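Local structure of glucose-6-phosphate isomerase (Plasmodium falciparum, 3QKI) at residues 115-120 with 529-534; 184-189 with 385-390; 244-249 with 324-329; 319-324 with 331-336; 342-347 with 533-538. The protein probably catalyses the reversible isomerisation of alpha-D-glucose 6-phosphate to beta-D-fructose 6-phosphate, the second step of glycolysis. All blocks are in the same frame, centred on the assembly; numbering follows the deposited sequence. Where two conformers were deposited one is given.

Contact 1 of 5, residues 115-120 with 529-534; sequences ALRIPI and LLSLYE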
# COMPACT_ATOMS: atom_id res chain seq x y z
N ALA A 115 -17.64 22.58 -6.65
CA ALA A 115 -18.69 23.43 -6.04
C ALA A 115 -18.78 23.21 -4.54
O ALA A 115 -19.19 24.13 -3.81
CB ALA A 115 -20.04 23.15 -6.70
N LEU A 116 -18.36 22.01 -4.05
CA LEU A 116 -18.40 21.64 -2.63
C LEU A 116 -17.58 22.57 -1.72
O LEU A 116 -17.90 22.72 -0.54
CB LEU A 116 -17.93 20.19 -2.41
CG LEU A 116 -18.79 19.12 -3.09
CD1 LEU A 116 -18.05 17.79 -3.13
CD2 LEU A 116 -20.17 19.00 -2.45
N ARG A 117 -16.54 23.15 -2.27
CA ARG A 117 -15.64 24.00 -1.49
C ARG A 117 -15.70 25.49 -1.83
O ARG A 117 -14.87 26.24 -1.33
CB ARG A 117 -14.20 23.45 -1.52
CG ARG A 117 -13.71 23.12 -2.92
CD ARG A 117 -13.75 21.62 -3.20
NE ARG A 117 -12.77 21.34 -4.24
CZ ARG A 117 -12.39 20.13 -4.64
NH1 ARG A 117 -12.94 19.05 -4.10
NH2 ARG A 117 -11.46 20.00 -5.58
N ILE A 118 -16.68 25.94 -2.64
CA ILE A 118 -16.84 27.38 -2.93
C ILE A 118 -17.33 28.01 -1.58
O ILE A 118 -18.28 27.49 -0.98
CB ILE A 118 -17.80 27.64 -4.12
CG1 ILE A 118 -17.19 27.12 -5.43
CG2 ILE A 118 -18.16 29.15 -4.23
CD1 ILE A 118 -18.18 27.06 -6.65
N PRO A 119 -16.63 29.04 -1.04
CA PRO A 119 -17.06 29.62 0.25
C PRO A 119 -18.37 30.41 0.13
O PRO A 119 -18.74 30.83 -0.96
CB PRO A 119 -15.88 30.50 0.67
CG PRO A 119 -15.20 30.87 -0.60
CD PRO A 119 -15.47 29.77 -1.61
N ILE A 120 -19.06 30.58 1.26
CA ILE A 120 -20.35 31.26 1.39
C ILE A 120 -20.39 32.66 0.76
O ILE A 120 -21.38 32.99 0.13
CB ILE A 120 -20.91 31.21 2.85
CG1 ILE A 120 -22.41 31.56 2.90
CG2 ILE A 120 -20.11 32.08 3.81
CD1 ILE A 120 -23.31 30.45 2.80
N LEU A 529 -3.14 20.09 -1.30
CA LEU A 529 -2.64 18.78 -1.74
C LEU A 529 -3.76 17.91 -2.38
O LEU A 529 -3.55 17.34 -3.43
CB LEU A 529 -1.91 18.04 -0.60
CG LEU A 529 -1.30 16.66 -0.91
CD1 LEU A 529 -0.20 16.75 -1.95
CD2 LEU A 529 -0.76 16.01 0.37
N LEU A 530 -4.93 17.84 -1.74
CA LEU A 530 -6.06 17.08 -2.27
C LEU A 530 -6.49 17.62 -3.63
O LEU A 530 -6.60 16.86 -4.59
CB LEU A 530 -7.27 17.07 -1.32
CG LEU A 530 -8.55 16.45 -1.92
CD1 LEU A 530 -8.43 14.95 -2.06
CD2 LEU A 530 -9.77 16.90 -1.21
N SER A 531 -6.72 18.94 -3.70
CA SER A 531 -7.20 19.56 -4.93
C SER A 531 -6.17 19.45 -6.05
O SER A 531 -6.55 19.26 -7.19
CB SER A 531 -7.63 21.01 -4.70
OG SER A 531 -7.88 21.66 -5.94
N LEU A 532 -4.88 19.53 -5.72
CA LEU A 532 -3.79 19.41 -6.68
C LEU A 532 -3.92 18.07 -7.44
O LEU A 532 -3.85 18.07 -8.66
CB LEU A 532 -2.42 19.52 -5.96
CG LEU A 532 -1.17 19.22 -6.80
CD1 LEU A 532 -1.08 20.14 -7.98
CD2 LEU A 532 0.10 19.30 -5.94
N TYR A 533 -4.14 16.96 -6.72
CA TYR A 533 -4.28 15.64 -7.33
C TYR A 533 -5.63 15.44 -8.02
O TYR A 533 -5.67 14.87 -9.12
CB TYR A 533 -3.94 14.51 -6.33
CG TYR A 533 -2.45 14.28 -6.26
CD1 TYR A 533 -1.62 15.12 -5.51
CD2 TYR A 533 -1.84 13.29 -7.03
CE1 TYR A 533 -0.23 14.98 -5.52
CE2 TYR A 533 -0.44 13.13 -7.04
CZ TYR A 533 0.35 13.97 -6.27
OH TYR A 533 1.72 13.82 -6.26
N GLU A 534 -6.73 15.97 -7.42
CA GLU A 534 -8.05 15.88 -8.08
C GLU A 534 -7.99 16.65 -9.42
O GLU A 534 -8.42 16.14 -10.45
CB GLU A 534 -9.18 16.46 -7.20
CG GLU A 534 -9.54 15.63 -5.97
CD GLU A 534 -10.72 16.17 -5.18
OE1 GLU A 534 -11.14 17.33 -5.43
OE2 GLU A 534 -11.27 15.42 -4.33
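R117 reaches out of its loop and grips a single carboxylate oxygen of E534 with both terminal nitrogens. NH1 of R117 lies 2.8 Å from OE1 of E534, on its syn lone pair; NH2 of R117, 2.7 Å from OE1 of E534, comes in nearly along the C-O axis. Neither N-H points straight at the oxygen (138° and 144°), since both belong to one rigid guanidinium and converge on one atom, but OE1 stays in the guanidinium plane and the two flat groups are nearly coplanar. Within the phosphoglucose isomerase fold the pair ties the loop between helix 90-99 and strand 129-130 to helix 523-543, with the side chain of E534 about 10 Å from that of Q394, a residue that binds fructose 6-phosphate. Additional partners of the guanidinium are D344 at NE and T316 at NH1. S531 only brushes it, its OG 4.0 Å from NH2 of R117; the hydroxyl bonds to D344. Beyond R117 the loop leaves the helix, with I118 and P119 partly exposed and I120 at the surface over helix 135-154.

Contact 2 of 5, residues 184-189 with 385-390; sequences VYEAMK and LLKFSA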
# COMPACT_ATOMS: atom_id res chain seq x y z
N VAL A 184 -7.17 12.15 4.95
CA VAL A 184 -7.22 13.43 5.69
C VAL A 184 -7.17 13.23 7.19
O VAL A 184 -6.49 13.97 7.89
CB VAL A 184 -8.40 14.35 5.25
CG1 VAL A 184 -8.37 15.69 6.00
CG2 VAL A 184 -8.37 14.60 3.74
N TYR A 185 -7.88 12.21 7.70
CA TYR A 185 -7.90 11.89 9.11
C TYR A 185 -6.47 11.60 9.65
O TYR A 185 -6.01 12.25 10.58
CB TYR A 185 -8.87 10.73 9.39
CG TYR A 185 -8.85 10.35 10.84
CD1 TYR A 185 -9.36 11.21 11.82
CD2 TYR A 185 -8.23 9.17 11.27
CE1 TYR A 185 -9.26 10.91 13.17
CE2 TYR A 185 -8.12 8.86 12.62
CZ TYR A 185 -8.65 9.73 13.56
OH TYR A 185 -8.62 9.39 14.88
N GLU A 186 -5.80 10.65 9.04
CA GLU A 186 -4.44 10.30 9.43
C GLU A 186 -3.44 11.45 9.22
O GLU A 186 -2.54 11.63 10.04
CB GLU A 186 -3.98 9.02 8.71
CG GLU A 186 -4.67 7.77 9.23
CD GLU A 186 -4.36 7.42 10.67
OE1 GLU A 186 -3.24 7.72 11.15
OE2 GLU A 186 -5.26 6.87 11.34
N ALA A 187 -3.62 12.24 8.15
CA ALA A 187 -2.73 13.36 7.85
C ALA A 187 -2.81 14.46 8.91
O ALA A 187 -1.79 15.03 9.29
CB ALA A 187 -3.07 13.94 6.49
N MET A 188 -4.03 14.77 9.34
CA MET A 188 -4.33 15.90 10.21
C MET A 188 -4.43 15.65 11.71
O MET A 188 -4.33 16.60 12.48
CB MET A 188 -5.60 16.62 9.70
CG MET A 188 -5.47 17.17 8.27
SD MET A 188 -3.86 17.96 7.88
CE MET A 188 -3.81 19.22 9.17
N LYS A 189 -4.71 14.42 12.13
CA LYS A 189 -4.92 14.15 13.55
C LYS A 189 -3.84 14.65 14.50
O LYS A 189 -4.17 15.26 15.51
CB LYS A 189 -5.39 12.71 13.83
CG LYS A 189 -4.29 11.64 13.69
CD LYS A 189 -4.92 10.24 13.90
CE LYS A 189 -3.85 9.21 14.17
NZ LYS A 189 -4.37 7.83 13.96
N LEU A 385 1.19 11.07 6.27
CA LEU A 385 0.61 10.86 4.94
C LEU A 385 0.56 9.35 4.56
O LEU A 385 0.40 9.04 3.39
CB LEU A 385 1.34 11.72 3.89
CG LEU A 385 0.98 13.25 3.92
CD1 LEU A 385 1.81 14.01 2.91
CD2 LEU A 385 -0.48 13.48 3.61
N LEU A 386 0.65 8.42 5.55
CA LEU A 386 0.61 6.98 5.29
C LEU A 386 -0.63 6.48 4.54
O LEU A 386 -0.57 5.42 3.93
CB LEU A 386 0.97 6.08 6.52
CG LEU A 386 0.05 6.10 7.75
CD1 LEU A 386 -0.92 4.98 7.70
CD2 LEU A 386 0.83 5.84 9.01
N LYS A 387 -1.73 7.25 4.56
CA LYS A 387 -2.95 6.84 3.85
C LYS A 387 -3.23 7.66 2.59
O LYS A 387 -4.25 7.45 1.95
CB LYS A 387 -4.17 6.83 4.80
CG LYS A 387 -4.07 5.83 5.94
CD LYS A 387 -4.17 4.42 5.47
CE LYS A 387 -4.03 3.43 6.59
NZ LYS A 387 -4.05 2.04 6.07
N PHE A 388 -2.29 8.54 2.20
CA PHE A 388 -2.45 9.38 1.00
C PHE A 388 -2.44 8.53 -0.29
O PHE A 388 -3.36 8.64 -1.08
CB PHE A 388 -1.36 10.48 0.97
CG PHE A 388 -1.42 11.41 -0.23
CD1 PHE A 388 -2.56 12.19 -0.48
CD2 PHE A 388 -0.34 11.52 -1.10
CE1 PHE A 388 -2.59 13.09 -1.56
CE2 PHE A 388 -0.38 12.40 -2.19
CZ PHE A 388 -1.50 13.19 -2.41
N SER A 389 -1.41 7.68 -0.47
CA SER A 389 -1.20 6.78 -1.62
C SER A 389 -2.44 5.91 -1.92
O SER A 389 -2.81 5.78 -3.09
CB SER A 389 0.00 5.87 -1.34
OG SER A 389 0.27 4.95 -2.38
N ALA A 390 -3.08 5.33 -0.88
CA ALA A 390 -4.27 4.49 -1.03
C ALA A 390 -5.42 5.31 -1.64
O ALA A 390 -6.15 4.79 -2.47
CB ALA A 390 -4.69 3.89 0.31
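Apolar packing between helix 179-197 and the turn leading into helix 388-400 is slight and comes down to one methyl on another: CB of A187 meets CD2 of L385 at 3.9 Å, where the two backbones pass close, with CA atoms of A187 and L385 only 5.1 Å apart. The aliphatic parts of two charged residues make the second touch. E186 and K387 lie side by side and point the same way, CG of E186 to CG of K387 at 3.9 Å; the bend in the lysine at chi2 (-70°) then leads its amine away from the glutamate. The ionic interactions turn to other partners. E186 OE2 takes a bond of 2.9 Å from NZ of K189, met on the syn side but tilted 25° out of the carboxylate plane, while OE1 pairs with R233 of the second subunit. That puts the outer side of the contact in the dimer interface. On the inner side, A187 rests on C526 of helix 523-543, V184 on L324 of helix 318-328, and L385 on F448 of strand 443-448.

Contact 3 of 5, residues 244-249 with 324-329; sequences LVIIIS and LSIAFG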
# COMPACT_ATOMS: atom_id res chain seq x y z
N LEU A 244 -20.52 6.58 18.15
CA LEU A 244 -21.35 7.15 17.09
C LEU A 244 -21.01 6.35 15.81
O LEU A 244 -19.85 6.11 15.52
CB LEU A 244 -21.07 8.64 16.88
CG LEU A 244 -21.98 9.34 15.84
CD1 LEU A 244 -23.41 9.46 16.33
CD2 LEU A 244 -21.43 10.67 15.45
N VAL A 245 -22.03 5.89 15.08
CA VAL A 245 -21.85 5.14 13.86
C VAL A 245 -22.33 5.97 12.67
O VAL A 245 -23.48 6.44 12.65
CB VAL A 245 -22.58 3.78 13.97
CG1 VAL A 245 -22.46 2.98 12.69
CG2 VAL A 245 -22.07 2.97 15.16
N ILE A 246 -21.45 6.18 11.68
CA ILE A 246 -21.77 6.93 10.46
C ILE A 246 -21.80 5.96 9.28
O ILE A 246 -20.77 5.36 8.98
CB ILE A 246 -20.81 8.13 10.20
CG1 ILE A 246 -20.70 9.03 11.45
CG2 ILE A 246 -21.22 8.92 8.93
CD1 ILE A 246 -19.69 10.20 11.32
N ILE A 247 -22.98 5.81 8.63
CA ILE A 247 -23.15 4.92 7.49
C ILE A 247 -23.15 5.77 6.21
O ILE A 247 -24.01 6.63 6.03
CB ILE A 247 -24.41 4.03 7.63
CG1 ILE A 247 -24.41 3.31 9.01
CG2 ILE A 247 -24.47 3.01 6.50
CD1 ILE A 247 -25.83 2.97 9.53
N ILE A 248 -22.15 5.54 5.35
CA ILE A 248 -21.95 6.32 4.13
C ILE A 248 -22.24 5.50 2.90
O ILE A 248 -21.50 4.55 2.58
CB ILE A 248 -20.54 6.97 4.08
CG1 ILE A 248 -20.27 7.80 5.38
CG2 ILE A 248 -20.44 7.87 2.82
CD1 ILE A 248 -18.95 7.74 5.90
N SER A 249 -23.35 5.84 2.20
CA SER A 249 -23.80 5.15 0.99
C SER A 249 -24.86 6.01 0.33
O SER A 249 -25.92 6.24 0.93
CB SER A 249 -24.39 3.77 1.32
OG SER A 249 -25.03 3.21 0.19
N LEU A 324 -14.92 14.31 9.62
CA LEU A 324 -13.72 15.12 9.92
C LEU A 324 -14.01 16.36 10.77
O LEU A 324 -13.15 16.77 11.55
CB LEU A 324 -12.95 15.48 8.63
CG LEU A 324 -12.37 14.29 7.81
CD1 LEU A 324 -12.04 14.72 6.35
CD2 LEU A 324 -11.17 13.64 8.52
N SER A 325 -15.21 16.97 10.63
CA SER A 325 -15.62 18.09 11.48
C SER A 325 -15.94 17.57 12.89
O SER A 325 -15.70 18.27 13.84
CB SER A 325 -16.86 18.78 10.91
OG SER A 325 -16.56 19.44 9.69
N ILE A 326 -16.41 16.33 13.04
CA ILE A 326 -16.62 15.75 14.38
C ILE A 326 -15.24 15.57 15.04
O ILE A 326 -15.02 16.02 16.17
CB ILE A 326 -17.44 14.43 14.35
CG1 ILE A 326 -18.92 14.70 13.99
CG2 ILE A 326 -17.31 13.65 15.70
CD1 ILE A 326 -19.71 13.49 13.51
N ALA A 327 -14.29 14.96 14.31
CA ALA A 327 -12.95 14.70 14.82
C ALA A 327 -12.15 15.95 15.13
O ALA A 327 -11.45 16.00 16.15
CB ALA A 327 -12.18 13.82 13.84
N PHE A 328 -12.23 16.97 14.24
CA PHE A 328 -11.36 18.13 14.35
C PHE A 328 -12.01 19.50 14.56
O PHE A 328 -11.29 20.46 14.81
CB PHE A 328 -10.46 18.21 13.11
CG PHE A 328 -9.72 16.94 12.77
CD1 PHE A 328 -9.05 16.21 13.75
CD2 PHE A 328 -9.66 16.48 11.45
CE1 PHE A 328 -8.36 15.05 13.43
CE2 PHE A 328 -8.93 15.33 11.13
CZ PHE A 328 -8.28 14.63 12.12
N GLY A 329 -13.33 19.57 14.40
CA GLY A 329 -14.07 20.82 14.49
C GLY A 329 -14.28 21.40 13.10
O GLY A 329 -13.39 21.30 12.24
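The delta methyl of I326 is the whole of the helix's share in this contact: CD1 of I326 sits 3.8 Å from CD2 of L244 and 4.0 Å from CD1 of I246. I246 and I326 approach tip to tip, each isoleucine stretched out through CG1, whereas L244 slants past the tip of I326. Extended side chains from both layers bridge the gap, I326 with chi2 162° and I246 with chi2 176°, for even the nearest CA atoms, those of L244 and I326, are 10.2 Å apart. Being two apart on a strand, L244 and I246 present their side chains on the same face of the sheet. Helices pack on both faces of this parallel sheet, V245 and I247 turning to the other one and helix 255-268, which gives the alpha-beta-alpha sandwich of a SIS domain in the phosphoglucose isomerase family. Strand 243-248 lies between 168-172 and 282-285 and is fixed by backbone bonds to both of them, L244 and I246 to I170, V245 to V283. On the helix side, I326 is also packed against I153 of helix 135-154, and its carbonyl takes a bond from R154, while at the far end of the strand the chain runs on to S249, which binds fructose 6-phosphate.

Contact 4 of 5, residues 319-324 with 331-336; sequences VGILPL and KNMRNF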
# COMPACT_ATOMS: atom_id res chain seq x y z
N VAL A 319 -19.66 13.38 2.97
CA VAL A 319 -18.94 12.08 3.06
C VAL A 319 -17.71 12.19 4.01
O VAL A 319 -17.57 11.39 4.94
CB VAL A 319 -18.51 11.53 1.67
CG1 VAL A 319 -17.53 10.35 1.82
CG2 VAL A 319 -19.73 11.13 0.84
N GLY A 320 -16.88 13.20 3.76
CA GLY A 320 -15.69 13.46 4.56
C GLY A 320 -15.88 14.61 5.54
O GLY A 320 -15.42 14.52 6.67
N ILE A 321 -16.58 15.69 5.13
CA ILE A 321 -16.74 16.86 6.00
C ILE A 321 -17.46 16.55 7.31
O ILE A 321 -17.07 17.08 8.34
CB ILE A 321 -17.23 18.15 5.29
CG1 ILE A 321 -16.35 18.51 4.04
CG2 ILE A 321 -17.32 19.35 6.26
CD1 ILE A 321 -14.73 18.66 4.28
N LEU A 322 -18.44 15.65 7.30
CA LEU A 322 -19.11 15.29 8.54
C LEU A 322 -18.19 14.54 9.54
O LEU A 322 -17.95 15.10 10.61
CB LEU A 322 -20.44 14.57 8.32
CG LEU A 322 -21.09 14.01 9.57
CD1 LEU A 322 -21.63 15.13 10.48
CD2 LEU A 322 -22.14 13.03 9.20
N PRO A 323 -17.58 13.36 9.23
CA PRO A 323 -16.71 12.73 10.24
C PRO A 323 -15.49 13.57 10.59
O PRO A 323 -15.09 13.58 11.75
CB PRO A 323 -16.34 11.39 9.62
CG PRO A 323 -16.51 11.60 8.15
CD PRO A 323 -17.69 12.51 8.03
N LEU A 324 -14.92 14.31 9.62
CA LEU A 324 -13.72 15.12 9.92
C LEU A 324 -14.01 16.36 10.77
O LEU A 324 -13.15 16.77 11.55
CB LEU A 324 -12.95 15.48 8.63
CG LEU A 324 -12.37 14.29 7.81
CD1 LEU A 324 -12.04 14.72 6.35
CD2 LEU A 324 -11.17 13.64 8.52
N LYS A 331 -14.36 24.54 12.04
CA LYS A 331 -13.43 25.64 11.70
C LYS A 331 -12.20 25.09 10.97
O LYS A 331 -11.77 25.68 9.99
CB LYS A 331 -12.97 26.41 12.94
CG LYS A 331 -13.91 27.51 13.40
CD LYS A 331 -13.25 28.45 14.42
CE LYS A 331 -12.31 29.46 13.80
NZ LYS A 331 -11.82 30.44 14.82
N ASN A 332 -11.65 23.96 11.44
CA ASN A 332 -10.48 23.34 10.81
C ASN A 332 -10.86 22.83 9.40
O ASN A 332 -10.13 23.08 8.46
CB ASN A 332 -9.92 22.22 11.69
CG ASN A 332 -9.12 22.71 12.86
OD1 ASN A 332 -8.37 23.67 12.78
ND2 ASN A 332 -9.23 22.02 13.98
N MET A 333 -12.02 22.20 9.27
CA MET A 333 -12.53 21.70 8.00
C MET A 333 -12.85 22.81 7.00
O MET A 333 -12.66 22.60 5.79
CB MET A 333 -13.62 20.66 8.19
CG MET A 333 -13.12 19.38 8.87
SD MET A 333 -11.41 18.88 8.44
CE MET A 333 -11.62 18.43 6.67
N ARG A 334 -13.27 24.01 7.50
CA ARG A 334 -13.54 25.17 6.66
C ARG A 334 -12.21 25.61 6.02
O ARG A 334 -12.17 25.90 4.83
CB ARG A 334 -14.20 26.29 7.47
CG ARG A 334 -14.56 27.55 6.69
CD ARG A 334 -15.57 28.41 7.42
NE ARG A 334 -15.24 28.58 8.83
CZ ARG A 334 -16.14 28.66 9.81
NH1 ARG A 334 -17.44 28.62 9.54
NH2 ARG A 334 -15.74 28.81 11.06
N ASN A 335 -11.11 25.60 6.81
CA ASN A 335 -9.78 25.96 6.31
C ASN A 335 -9.32 24.96 5.24
O ASN A 335 -8.68 25.38 4.27
CB ASN A 335 -8.74 26.02 7.43
CG ASN A 335 -8.91 27.26 8.27
OD1 ASN A 335 -9.47 28.28 7.83
ND2 ASN A 335 -8.48 27.19 9.52
N PHE A 336 -9.60 23.65 5.44
CA PHE A 336 -9.29 22.58 4.49
C PHE A 336 -10.02 22.88 3.18
O PHE A 336 -9.42 22.82 2.11
CB PHE A 336 -9.71 21.21 5.02
CG PHE A 336 -9.53 20.05 4.05
CD1 PHE A 336 -8.31 19.40 3.93
CD2 PHE A 336 -10.60 19.59 3.29
CE1 PHE A 336 -8.15 18.33 3.04
CE2 PHE A 336 -10.44 18.51 2.40
CZ PHE A 336 -9.20 17.90 2.28
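M333 folds its thioether over L324, and I321 and F336 complete the contact. Bends at both chi2 and chi3 (-68°) curl the M333 side chain so that three successive atoms touch L324. CG of M333 lies 3.7 Å from the backbone C of L324. SD of M333 packs on CB of L324, and the CE methyl of M333 comes to 3.7 Å from CD1 of L324. The same CE of M333 also meets CD1 of I321 at 3.9 Å, so the methyl touches two aliphatic side chains about one helical turn apart. CD1 of I321 in addition approaches the ring of F336 at an oblique angle, 4.3 Å from CD2 of F336. Helices 318-328 and 330-349 are successive in the chain and run back on each other as a helical hairpin, their short segments inclined at 148° with axes 9.9 Å apart; N332 bonds through ND2 to the carbonyl of F328 near the turn. Outward, F336 leans on V184 and L530, and L324 on V184 and Y185. With four buried residues contributing only carbon and sulfur side-chain atoms, the attraction here is dispersion and hydrophobic burial, and the fit depends on shape rather than on directed bonds.

Contact 5 of 5, residues 342-347 with 533-538; sequences DMDEHF and YESRIV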
# COMPACT_ATOMS: atom_id res chain seq x y z
N ASP A 342 -8.83 27.38 -3.25
CA ASP A 342 -7.73 28.17 -3.81
C ASP A 342 -6.96 27.43 -4.88
O ASP A 342 -6.60 28.04 -5.89
CB ASP A 342 -6.81 28.71 -2.70
CG ASP A 342 -7.45 29.83 -1.89
OD1 ASP A 342 -8.49 30.38 -2.34
OD2 ASP A 342 -6.91 30.15 -0.81
N MET A 343 -6.75 26.12 -4.70
CA MET A 343 -6.10 25.30 -5.74
C MET A 343 -7.06 25.12 -6.95
O MET A 343 -6.59 25.17 -8.08
CB MET A 343 -5.63 23.95 -5.17
CG MET A 343 -4.93 23.05 -6.21
SD MET A 343 -3.49 23.78 -7.03
CE MET A 343 -2.34 23.72 -5.72
N ASP A 344 -8.40 24.96 -6.72
CA ASP A 344 -9.39 24.87 -7.80
C ASP A 344 -9.31 26.13 -8.68
O ASP A 344 -9.29 26.01 -9.91
CB ASP A 344 -10.82 24.74 -7.27
CG ASP A 344 -11.16 23.42 -6.60
OD1 ASP A 344 -10.38 22.44 -6.76
OD2 ASP A 344 -12.17 23.38 -5.85
N GLU A 345 -9.28 27.32 -8.04
CA GLU A 345 -9.20 28.63 -8.73
C GLU A 345 -7.94 28.76 -9.57
O GLU A 345 -8.00 29.25 -10.70
CB GLU A 345 -9.31 29.79 -7.73
CG GLU A 345 -10.70 29.91 -7.11
CD GLU A 345 -11.73 30.58 -8.00
OE1 GLU A 345 -11.57 31.78 -8.27
OE2 GLU A 345 -12.71 29.90 -8.40
N HIS A 346 -6.81 28.26 -9.04
CA HIS A 346 -5.54 28.24 -9.74
C HIS A 346 -5.67 27.33 -10.98
O HIS A 346 -5.31 27.73 -12.09
CB HIS A 346 -4.41 27.71 -8.81
CG HIS A 346 -3.13 27.45 -9.52
ND1 HIS A 346 -2.29 28.49 -9.89
CD2 HIS A 346 -2.61 26.28 -9.96
CE1 HIS A 346 -1.27 27.93 -10.52
NE2 HIS A 346 -1.41 26.60 -10.59
N PHE A 347 -6.20 26.12 -10.77
CA PHE A 347 -6.39 25.15 -11.86
C PHE A 347 -7.25 25.74 -13.01
O PHE A 347 -6.92 25.59 -14.18
CB PHE A 347 -7.05 23.88 -11.30
CG PHE A 347 -7.39 22.80 -12.30
CD1 PHE A 347 -6.48 22.43 -13.29
CD2 PHE A 347 -8.56 22.07 -12.18
CE1 PHE A 347 -6.77 21.40 -14.19
CE2 PHE A 347 -8.84 21.02 -13.05
CZ PHE A 347 -7.94 20.66 -14.02
N TYR A 533 -4.14 16.96 -6.72
CA TYR A 533 -4.28 15.64 -7.33
C TYR A 533 -5.63 15.44 -8.02
O TYR A 533 -5.67 14.87 -9.12
CB TYR A 533 -3.94 14.51 -6.33
CG TYR A 533 -2.45 14.28 -6.26
CD1 TYR A 533 -1.62 15.12 -5.51
CD2 TYR A 533 -1.84 13.29 -7.03
CE1 TYR A 533 -0.23 14.98 -5.52
CE2 TYR A 533 -0.44 13.13 -7.04
CZ TYR A 533 0.35 13.97 -6.27
OH TYR A 533 1.72 13.82 -6.26
N GLU A 534 -6.73 15.97 -7.42
CA GLU A 534 -8.05 15.88 -8.08
C GLU A 534 -7.99 16.65 -9.42
O GLU A 534 -8.42 16.14 -10.45
CB GLU A 534 -9.18 16.46 -7.20
CG GLU A 534 -9.54 15.63 -5.97
CD GLU A 534 -10.72 16.17 -5.18
OE1 GLU A 534 -11.14 17.33 -5.43
OE2 GLU A 534 -11.27 15.42 -4.33
N SER A 535 -7.36 17.84 -9.40
CA SER A 535 -7.18 18.67 -10.60
C SER A 535 -6.28 17.96 -11.62
O SER A 535 -6.63 17.91 -12.80
CB SER A 535 -6.60 20.03 -10.24
OG SER A 535 -7.42 20.71 -9.32
N ARG A 536 -5.15 17.38 -11.17
CA ARG A 536 -4.22 16.65 -12.03
C ARG A 536 -4.92 15.52 -12.76
O ARG A 536 -4.72 15.37 -13.96
CB ARG A 536 -3.00 16.13 -11.22
CG ARG A 536 -1.98 15.31 -12.00
CD ARG A 536 -2.22 13.83 -11.78
NE ARG A 536 -1.15 12.96 -12.30
CZ ARG A 536 -0.05 12.65 -11.61
NH1 ARG A 536 0.16 13.16 -10.41
NH2 ARG A 536 0.85 11.83 -12.14
N ILE A 537 -5.74 14.71 -12.03
CA ILE A 537 -6.48 13.59 -12.63
C ILE A 537 -7.52 14.04 -13.66
O ILE A 537 -7.60 13.45 -14.74
CB ILE A 537 -7.01 12.62 -11.54
CG1 ILE A 537 -5.82 11.79 -10.96
CG2 ILE A 537 -8.13 11.72 -12.03
CD1 ILE A 537 -4.82 11.10 -12.05
N VAL A 538 -8.25 15.12 -13.36
CA VAL A 538 -9.23 15.69 -14.28
C VAL A 538 -8.50 16.18 -15.57
O VAL A 538 -8.94 15.84 -16.66
CB VAL A 538 -10.06 16.81 -13.60
CG1 VAL A 538 -10.79 17.67 -14.62
CG2 VAL A 538 -11.04 16.22 -12.58
O HOH W 1 -10.08 21.10 -9.11
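Two long helices of the chain's interior, 330-349 and 523-543, run side by side in the same direction here, their segments at -29° with axes 10.2 Å apart. F347 fills the gap between them. With CG anti to the backbone N (chi1 177°), its ring is carried against the neighbouring helix, and CB of S535 lies over one face, 3.5 Å from the centroid of the F347 ring and 17° off its normal, a CH-pi contact. The far end of the ring reaches the helix backbone: CZ of F347 is 3.3 Å from the carbonyl O of S535. At the ring edge, near its plane, CG1 of V538 touches CZ of F347 at 4.2 Å. A water adds a polar link, giving one hydrogen to OD1 of D344 at 2.7 Å and the other to OG of S535, also at 2.7 Å. The serine hydroxyl in turn bonds to the carbonyl of S531, and D344 also serves R117 and S531. Away from the sugar-binding residues, the ring of F347 lies with one face on S535 of the neighbouring helix, as in close helix-helix packing in the helical interior of this phosphoglucose isomerase.

Overall arrangement
Helix 523-543 is common to contacts 1 and 5, whose polar groups form one network through D344. Helix 330-349 carries contact 5 at one end and contact 4 at the other, about 19 Å apart between centres; contact 4 in turn shares helix 318-328, and L324 itself, with contact 3. Chemistry follows place. Contacts 3 and 4, beside the parallel sheet, are purely apolar; contact 1 is ionic, and contact 5 mixes an aromatic ring with a water bridge. Contact 2 alone is partly exposed and reaches the second subunit, yet its F388 packs on Y533, and V184 on F336, joining it to the buried helices.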